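Local coordinates for protein tryptophan decarboxylase 1 (Oryza sativa subsp. japonica, PDB 6KHO) that uses pyridoxal 5'-phosphate to decarboxylate L-tryptophan to tryptamine and 5-hydroxy-L-tryptophan to serotonin, in the pathway of serotonin biosynthesis, at residues G303-F311 / L401-V409; F104-A112 / H329-D337. All coordinates share one frame; numbering follows the deposited sequence.

Contact 1 of 2, residues G303-F311 / L401-V409; sequences GSACICPEF and LQEHIRSDV. With CA (calcium ion), chain F.
E310 sets CG between its own backbone N and carbonyl carbon (chi1 71°), and a bend at chi2 (-97°) swings the carboxylate toward R406. R406 reaches out with a chain extended from CG to NE. The resulting salt bridge ties the loop after strand 294-298 to the long helix 386-420, in the cofactor-binding domain of a fold type I PLP enzyme. R406 grips side-on. R406 NE donates to E310 OE1 at 3.1 Å, and R406 NH2 to E310 OE2 at the same length. Each oxygen uses its syn lone pair. The carboxylate and guanidinium planes lie only 9° apart, which suits a two-bond pairing. One helical turn earlier, Q402 NE2 donates to I307 O at 2.9 Å, close to straight, with the acceptor near the plane of the Q402 amide. It thus satisfies a loop carbonyl.

Apolar packing fills the rest. I405 faces the loop, with CG2 3.8 Å from A305 CB and CB 3.9 Å from C308 SG. I307 crosses L401 at about a right angle, and its CD1 rests on L401 CB. F311 CZ meets V409 CG2 at 3.8 Å. W331 touches A305, I405 and V409 and so covers part of this packing. D408 OD1 binds a calcium ion at 2.4 Å. Five waters are its other ligands, and water 1 donates to H404 O at 2.9 Å.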
loop_
_atom_site.group_PDB
_atom_site.type_symbol
_atom_site.label_atom_id
_atom_site.label_comp_id
_atom_site.label_asym_id
_atom_site.label_seq_id
_atom_site.Cartn_x
_atom_site.Cartn_y
_atom_site.Cartn_z
ATOM N N GLY A 303 7.372 13.532 13.622
ATOM C CA GLY A 303 7.310 12.487 14.630
ATOM C C GLY A 303 8.651 11.825 14.895
ATOM O O GLY A 303 8.990 11.528 16.045
ATOM N N SER A 304 9.438 11.583 13.836
ATOM C CA SER A 304 10.737 10.933 14.017
ATOM C C SER A 304 11.662 11.734 14.922
ATOM O O SER A 304 12.463 11.144 15.659
ATOM C CB SER A 304 11.418 10.698 12.666
ATOM O OG SER A 304 10.683 9.793 11.876
ATOM N N ALA A 305 11.575 13.071 14.888
ATOM C CA ALA A 305 12.436 13.876 15.746
ATOM C C ALA A 305 12.092 13.710 17.220
ATOM O O ALA A 305 12.925 14.019 18.081
ATOM C CB ALA A 305 12.350 15.354 15.349
ATOM N N CYS A 306 10.903 13.203 17.526
ATOM C CA CYS A 306 10.435 13.082 18.896
ATOM C C CYS A 306 11.041 11.896 19.627
ATOM O O CYS A 306 10.726 11.686 20.805
ATOM C CB CYS A 306 8.909 13.006 18.907
ATOM S SG CYS A 306 8.147 14.559 18.329
ATOM N N ILE A 307 11.918 11.129 18.970
ATOM C CA ILE A 307 12.757 10.179 19.685
ATOM C C ILE A 307 13.889 10.869 20.431
ATOM O O ILE A 307 14.600 10.212 21.202
ATOM C CB ILE A 307 13.326 9.115 18.724
ATOM C CG1 ILE A 307 14.402 9.733 17.824
ATOM C CG2 ILE A 307 12.193 8.479 17.923
ATOM C CD1 ILE A 307 15.199 8.722 16.990
ATOM N N CYS A 308 14.076 12.190 20.217
ATOM C CA CYS A 308 15.046 13.015 20.937
ATOM C C CYS A 308 14.345 13.811 22.031
ATOM O O CYS A 308 13.292 14.415 21.768
ATOM C CB CYS A 308 15.753 13.966 19.978
ATOM S SG CYS A 308 16.697 13.119 18.681
ATOM N N PRO A 309 14.888 13.822 23.253
ATOM C CA PRO A 309 14.192 14.506 24.364
ATOM C C PRO A 309 13.889 15.975 24.111
ATOM O O PRO A 309 12.852 16.476 24.562
ATOM C CB PRO A 309 15.170 14.327 25.535
ATOM C CG PRO A 309 15.898 13.049 25.222
ATOM C CD PRO A 309 16.042 13.029 23.717
ATOM N N GLU A 310 14.762 16.687 23.403
ATOM C CA GLU A 310 14.547 18.111 23.180
ATOM C C GLU A 310 13.410 18.402 22.205
ATOM O O GLU A 310 13.006 19.562 22.086
ATOM C CB GLU A 310 15.840 18.758 22.684
ATOM C CG GLU A 310 16.221 18.366 21.273
ATOM C CD GLU A 310 17.237 17.230 21.221
ATOM O OE1 GLU A 310 17.991 17.170 20.221
ATOM O OE2 GLU A 310 17.279 16.403 22.165
ATOM N N PHE A 311 12.891 17.394 21.496
ATOM C CA PHE A 311 11.749 17.582 20.612
ATOM C C PHE A 311 10.476 16.939 21.137
ATOM O O PHE A 311 9.392 17.238 20.621
ATOM C CB PHE A 311 12.048 17.022 19.210
ATOM C CG PHE A 311 13.184 17.715 18.515
ATOM C CD1 PHE A 311 13.012 18.983 17.985
ATOM C CD2 PHE A 311 14.425 17.102 18.396
ATOM C CE1 PHE A 311 14.054 19.628 17.352
ATOM C CE2 PHE A 311 15.472 17.747 17.772
ATOM C CZ PHE A 311 15.288 19.010 17.247
ATOM N N LEU A 401 20.189 6.661 15.804
ATOM C CA LEU A 401 18.979 7.266 15.250
ATOM C C LEU A 401 18.785 8.682 15.793
ATOM O O LEU A 401 18.404 9.597 15.049
ATOM C CB LEU A 401 17.752 6.390 15.549
ATOM C CG LEU A 401 17.712 4.970 14.962
ATOM C CD1 LEU A 401 16.424 4.230 15.302
ATOM C CD2 LEU A 401 17.893 4.984 13.481
ATOM N N GLN A 402 19.062 8.885 17.085
ATOM C CA GLN A 402 18.989 10.232 17.647
ATOM C C GLN A 402 20.025 11.159 17.014
ATOM O O GLN A 402 19.722 12.318 16.696
ATOM C CB GLN A 402 19.176 10.181 19.163
ATOM C CG GLN A 402 18.019 9.524 19.912
ATOM C CD GLN A 402 18.302 9.410 21.396
ATOM O OE1 GLN A 402 19.416 9.061 21.792
ATOM N NE2 GLN A 402 17.302 9.709 22.226
ATOM N N GLU A 403 21.259 10.682 16.837
ATOM C CA GLU A 403 22.280 11.554 16.256
ATOM C C GLU A 403 21.981 11.861 14.792
ATOM O O GLU A 403 22.353 12.930 14.300
ATOM C CB GLU A 403 23.670 10.936 16.425
ATOM C CG GLU A 403 24.864 11.836 16.027
ATOM C CD GLU A 403 24.668 13.337 16.326
ATOM O OE1 GLU A 403 24.312 13.707 17.475
ATOM O OE2 GLU A 403 24.889 14.155 15.404
ATOM N N HIS A 404 21.287 10.957 14.090
ATOM C CA HIS A 404 20.836 11.239 12.729
ATOM C C HIS A 404 19.834 12.398 12.703
ATOM O O HIS A 404 19.952 13.307 11.873
ATOM C CB HIS A 404 20.253 9.958 12.104
ATOM C CG HIS A 404 19.080 10.180 11.191
ATOM N ND1 HIS A 404 19.212 10.684 9.914
ATOM C CD2 HIS A 404 17.758 9.923 11.357
ATOM C CE1 HIS A 404 18.023 10.750 9.340
ATOM N NE2 HIS A 404 17.122 10.296 10.197
ATOM N N ILE A 405 18.856 12.401 13.613
ATOM C CA ILE A 405 17.953 13.552 13.725
ATOM C C ILE A 405 18.745 14.825 14.013
ATOM O O ILE A 405 18.570 15.852 13.346
ATOM C CB ILE A 405 16.888 13.315 14.815
ATOM C CG1 ILE A 405 15.990 12.116 14.490
ATOM C CG2 ILE A 405 16.063 14.599 15.060
ATOM C CD1 ILE A 405 15.174 12.273 13.227
ATOM N N ARG A 406 19.622 14.774 15.021
ATOM C CA ARG A 406 20.284 15.984 15.513
ATOM C C ARG A 406 21.251 16.566 14.487
ATOM O O ARG A 406 21.385 17.791 14.379
ATOM C CB ARG A 406 21.012 15.677 16.822
ATOM C CG ARG A 406 20.054 15.328 17.948
ATOM C CD ARG A 406 20.751 14.751 19.172
ATOM N NE ARG A 406 19.842 14.715 20.316
ATOM C CZ ARG A 406 19.974 13.894 21.356
ATOM N NH1 ARG A 406 20.982 13.033 21.409
ATOM N NH2 ARG A 406 19.092 13.934 22.344
ATOM N N SER A 407 21.949 15.710 13.737
ATOM C CA SER A 407 22.872 16.220 12.733
ATOM C C SER A 407 22.128 16.861 11.567
ATOM O O SER A 407 22.619 17.837 10.988
ATOM C CB SER A 407 23.807 15.105 12.252
ATOM O OG SER A 407 23.078 14.024 11.696
ATOM N N ASP A 408 20.933 16.356 11.225
ATOM C CA ASP A 408 20.127 17.022 10.201
ATOM C C ASP A 408 19.661 18.386 10.680
ATOM O O ASP A 408 19.638 19.352 9.905
ATOM C CB ASP A 408 18.907 16.176 9.831
ATOM C CG ASP A 408 19.254 15.024 8.922
ATOM O OD1 ASP A 408 20.402 14.985 8.449
ATOM O OD2 ASP A 408 18.377 14.173 8.672
ATOM N N VAL A 409 19.239 18.466 11.940
ATOM C CA VAL A 409 18.773 19.731 12.491
ATOM C C VAL A 409 19.922 20.729 12.555
ATOM O O VAL A 409 19.754 21.917 12.247
ATOM C CB VAL A 409 18.130 19.496 13.871
ATOM C CG1 VAL A 409 18.014 20.795 14.643
ATOM C CG2 VAL A 409 16.756 18.829 13.706
HETATM CA CA CA F . 21.762 13.323 7.473
HETATM O O HOH W 1 21.209 12.178 9.472
HETATM O O HOH W 2 23.461 13.877 8.780
HETATM O O HOH W 3 19.515 12.511 6.943
HETATM O O HOH W 4 21.800 14.112 5.259
HETATM O O HOH W 5 22.588 11.122 6.766
#

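Contact 2 of 2, residues F104-A112 / H329-D337; sequences FPSTNSAAA and HKWLMTCLD. With PLP (pyridoxal-5'-phosphate), chain C.
T107 and S109 supply the hydrogen bonds that join 104-112 to 329-337, the turn carrying the Schiff-base lysine of this fold type I PLP enzyme. K330 O accepts twice from T107: from N at 3.0 Å, nearly along the C=O axis, and from OG1 at 2.9 Å. With chi1 at 66°, T107 OG1 sits between its own backbone N and carbonyl carbon, where it also accepts from M333 N at 2.8 Å. The hydroxyl therefore bridges two backbone points of the turn. S109 OG gives its proton to M333 O at 2.8 Å, in the carbonyl plane. S109 OG in turn accepts from A112 N at 3.3 Å, the capping bond of an N-cap residue at the start of helix 110-122.

Packing adds to these bonds. S106 CB meets L336 CD1 at 3.8 Å, and A112 CB lies against M333 O and T334 CA. S106 OG and N108 ND2 bond to the second subunit, to N123 O and S120 O there; N108 OD1 stays beside C335 CB.

The cofactor contacts lie at the other end. The K330 chain, bent at three torsions, brings NZ to PLP C4A in a covalent bond of 1.4 Å. F104, a serotonin-binding residue, stacks its ring with Y301. The F104 and K330 side chains cross at a slant, F104 CB nearest K330 CD, and F104 CE2 comes within 3.4 Å of PLP O3.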
loop_
_atom_site.group_PDB
_atom_site.type_symbol
_atom_site.label_atom_id
_atom_site.label_comp_id
_atom_site.label_asym_id
_atom_site.label_seq_id
_atom_site.Cartn_x
_atom_site.Cartn_y
_atom_site.Cartn_z
ATOM N N PHE A 104 9.918 16.752 1.728
ATOM C CA PHE A 104 10.790 16.263 2.786
ATOM C C PHE A 104 11.618 15.111 2.224
ATOM O O PHE A 104 11.142 14.379 1.359
ATOM C CB PHE A 104 10.011 15.786 4.018
ATOM C CG PHE A 104 9.229 16.876 4.701
ATOM C CD1 PHE A 104 9.879 17.961 5.285
ATOM C CD2 PHE A 104 7.847 16.818 4.755
ATOM C CE1 PHE A 104 9.154 18.955 5.920
ATOM C CE2 PHE A 104 7.115 17.823 5.388
ATOM C CZ PHE A 104 7.773 18.892 5.958
ATOM N N PRO A 105 12.865 14.950 2.655
ATOM C CA PRO A 105 13.691 13.877 2.089
ATOM C C PRO A 105 13.103 12.507 2.393
ATOM O O PRO A 105 12.400 12.311 3.388
ATOM C CB PRO A 105 15.051 14.075 2.770
ATOM C CG PRO A 105 14.777 14.872 3.960
ATOM C CD PRO A 105 13.604 15.754 3.638
ATOM N N SER A 106 13.361 11.557 1.498
ATOM C CA SER A 106 13.012 10.158 1.738
ATOM C C SER A 106 14.282 9.493 2.259
ATOM O O SER A 106 15.050 8.910 1.492
ATOM C CB SER A 106 12.477 9.499 0.471
ATOM O OG SER A 106 13.371 9.669 -0.625
ATOM N N THR A 107 14.523 9.605 3.572
ATOM C CA THR A 107 15.785 9.123 4.118
ATOM C C THR A 107 15.810 7.598 4.092
ATOM O O THR A 107 14.773 6.935 4.167
ATOM C CB THR A 107 16.030 9.659 5.540
ATOM O OG1 THR A 107 15.069 9.134 6.480
ATOM C CG2 THR A 107 15.964 11.194 5.553
ATOM N N ASN A 108 17.006 7.042 3.922
ATOM C CA ASN A 108 17.149 5.623 3.629
ATOM C C ASN A 108 18.392 5.088 4.334
ATOM O O ASN A 108 19.210 5.846 4.867
ATOM C CB ASN A 108 17.220 5.399 2.104
ATOM C CG ASN A 108 16.592 4.090 1.665
ATOM O OD1 ASN A 108 16.236 3.241 2.489
ATOM N ND2 ASN A 108 16.455 3.918 0.348
ATOM N N SER A 109 18.540 3.761 4.322
ATOM C CA SER A 109 19.685 3.134 4.967
ATOM C C SER A 109 19.892 1.744 4.387
ATOM O O SER A 109 18.952 1.113 3.889
ATOM C CB SER A 109 19.506 3.050 6.490
ATOM O OG SER A 109 18.435 2.175 6.845
ATOM N N ALA A 110 21.138 1.272 4.467
ATOM C CA ALA A 110 21.452 -0.065 3.961
ATOM C C ALA A 110 20.640 -1.136 4.681
ATOM O O ALA A 110 20.175 -2.095 4.053
ATOM C CB ALA A 110 22.949 -0.338 4.097
ATOM N N ALA A 111 20.433 -0.976 5.994
ATOM C CA ALA A 111 19.652 -1.960 6.743
ATOM C C ALA A 111 18.212 -2.028 6.244
ATOM O O ALA A 111 17.635 -3.118 6.144
ATOM C CB ALA A 111 19.676 -1.640 8.237
ATOM N N ALA A 112 17.616 -0.877 5.929
ATOM C CA ALA A 112 16.221 -0.868 5.498
ATOM C C ALA A 112 16.064 -1.469 4.111
ATOM O O ALA A 112 15.120 -2.227 3.863
ATOM C CB ALA A 112 15.659 0.556 5.518
ATOM N N HIS A 329 9.268 6.372 6.800
ATOM C CA HIS A 329 9.792 6.572 5.452
ATOM C C HIS A 329 10.006 8.040 5.109
ATOM O O HIS A 329 10.444 8.342 3.994
ATOM C CB HIS A 329 8.917 5.869 4.394
ATOM C CG HIS A 329 7.597 6.526 4.110
ATOM N ND1 HIS A 329 6.422 5.808 4.046
ATOM C CD2 HIS A 329 7.271 7.804 3.792
ATOM C CE1 HIS A 329 5.425 6.619 3.734
ATOM N NE2 HIS A 329 5.914 7.836 3.576
ATOM N N LYS A 330 9.734 8.954 6.035
ATOM C CA LYS A 330 10.201 10.324 5.871
ATOM C C LYS A 330 11.579 10.452 6.498
ATOM O O LYS A 330 12.588 10.381 5.795
ATOM C CB LYS A 330 9.228 11.324 6.503
ATOM C CG LYS A 330 7.886 11.339 5.828
ATOM C CD LYS A 330 7.740 12.515 4.918
ATOM C CE LYS A 330 6.310 12.997 4.943
ATOM N NZ LYS A 330 5.830 13.266 3.579
ATOM N N TRP A 331 11.632 10.564 7.825
ATOM C CA TRP A 331 12.844 10.979 8.525
ATOM C C TRP A 331 13.422 9.889 9.433
ATOM O O TRP A 331 14.146 10.204 10.383
ATOM C CB TRP A 331 12.531 12.247 9.336
ATOM C CG TRP A 331 13.703 13.140 9.654
ATOM C CD1 TRP A 331 15.002 13.004 9.228
ATOM C CD2 TRP A 331 13.674 14.310 10.480
ATOM N NE1 TRP A 331 15.776 14.030 9.740
ATOM C CE2 TRP A 331 14.983 14.836 10.516
ATOM C CE3 TRP A 331 12.656 14.970 11.194
ATOM C CZ2 TRP A 331 15.302 15.991 11.238
ATOM C CZ3 TRP A 331 12.974 16.105 11.907
ATOM C CH2 TRP A 331 14.284 16.607 11.925
ATOM N N LEU A 332 13.142 8.613 9.180
ATOM C CA LEU A 332 13.732 7.586 10.044
ATOM C C LEU A 332 14.400 6.473 9.230
ATOM O O LEU A 332 14.367 5.292 9.604
ATOM C CB LEU A 332 12.690 7.021 11.009
ATOM C CG LEU A 332 13.253 6.503 12.336
ATOM C CD1 LEU A 332 13.832 7.657 13.148
ATOM C CD2 LEU A 332 12.196 5.740 13.136
ATOM N N MET A 333 15.014 6.840 8.099
ATOM C CA MET A 333 15.948 5.979 7.351
ATOM C C MET A 333 15.341 4.648 6.920
ATOM O O MET A 333 16.058 3.654 6.775
ATOM C CB MET A 333 17.220 5.719 8.160
ATOM C CG MET A 333 18.162 6.917 8.178
ATOM S SD MET A 333 19.551 6.661 9.287
ATOM C CE MET A 333 18.738 6.818 10.838
ATOM N N THR A 334 14.033 4.615 6.699
ATOM C CA THR A 334 13.329 3.414 6.266
ATOM C C THR A 334 12.693 3.702 4.912
ATOM O O THR A 334 11.857 4.602 4.805
ATOM C CB THR A 334 12.258 3.025 7.290
ATOM O OG1 THR A 334 12.856 2.825 8.585
ATOM C CG2 THR A 334 11.557 1.759 6.870
ATOM N N CYS A 335 13.081 2.958 3.876
ATOM C CA CYS A 335 12.578 3.264 2.539
ATOM C C CYS A 335 11.055 3.093 2.470
ATOM O O CYS A 335 10.453 2.325 3.232
ATOM C CB CYS A 335 13.257 2.366 1.489
ATOM S SG CYS A 335 13.051 0.554 1.750
ATOM N N LEU A 336 10.430 3.816 1.533
ATOM C CA LEU A 336 8.985 3.700 1.338
ATOM C C LEU A 336 8.600 2.255 1.010
ATOM O O LEU A 336 9.388 1.509 0.422
ATOM C CB LEU A 336 8.532 4.634 0.208
ATOM C CG LEU A 336 8.333 6.128 0.518
ATOM C CD1 LEU A 336 9.651 6.900 0.590
ATOM C CD2 LEU A 336 7.406 6.754 -0.522
ATOM N N ASP A 337 7.387 1.838 1.407
ATOM C CA ASP A 337 6.441 2.597 2.248
ATOM C C ASP A 337 6.511 2.121 3.698
ATOM O O ASP A 337 6.715 0.924 3.957
ATOM C CB ASP A 337 4.986 2.433 1.773
ATOM C CG ASP A 337 4.847 2.373 0.258
ATOM O OD1 ASP A 337 5.310 3.313 -0.419
ATOM O OD2 ASP A 337 4.270 1.386 -0.257
HETATM N N1 PLP C . 1.087 14.674 6.271
HETATM C C2 PLP C . 2.300 15.282 6.522
HETATM C C2A PLP C . 2.473 16.247 7.653
HETATM C C3 PLP C . 3.389 15.004 5.710
HETATM O O3 PLP C . 4.591 15.607 5.964
HETATM C C4 PLP C . 3.266 14.105 4.657
HETATM C C4A PLP C . 4.497 13.518 4.029
HETATM C C5 PLP C . 2.046 13.495 4.404
HETATM C C6 PLP C . 0.953 13.787 5.216
HETATM C C5A PLP C . 1.964 12.539 3.233
HETATM O O4P PLP C . 0.796 11.752 3.225
HETATM P P PLP C . 0.760 10.318 2.461
HETATM O O1P PLP C . 1.305 10.447 1.065
HETATM O O2P PLP C . -0.678 9.862 2.460
HETATM O O3P PLP C . 1.620 9.290 3.174
HETATM O O HOH W 6 12.316 6.848 2.759
#

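How the contacts relate
Contacts 1 and 2 have centres about 14 Å apart and meet directly. W331 of contact 2 is held by helix 386-420 at two points: its NE1 bonds to D408 OD2 at 2.8 Å, and H404 NE2 bonds to its carbonyl O at 3.0 Å. The rings of H404 and W331 also meet, with planes at about 75°. The carboxylate that binds calcium through OD1 so also orients the W331 indole through OD2. The M333 methyl lies close against L401 and H404. Contact 2 carries the PLP lysine itself. Contact 1 lies farther from the cofactor: between nearest atoms, the S304 side chain is about 6 Å from that of K330 and about 10 Å from PLP.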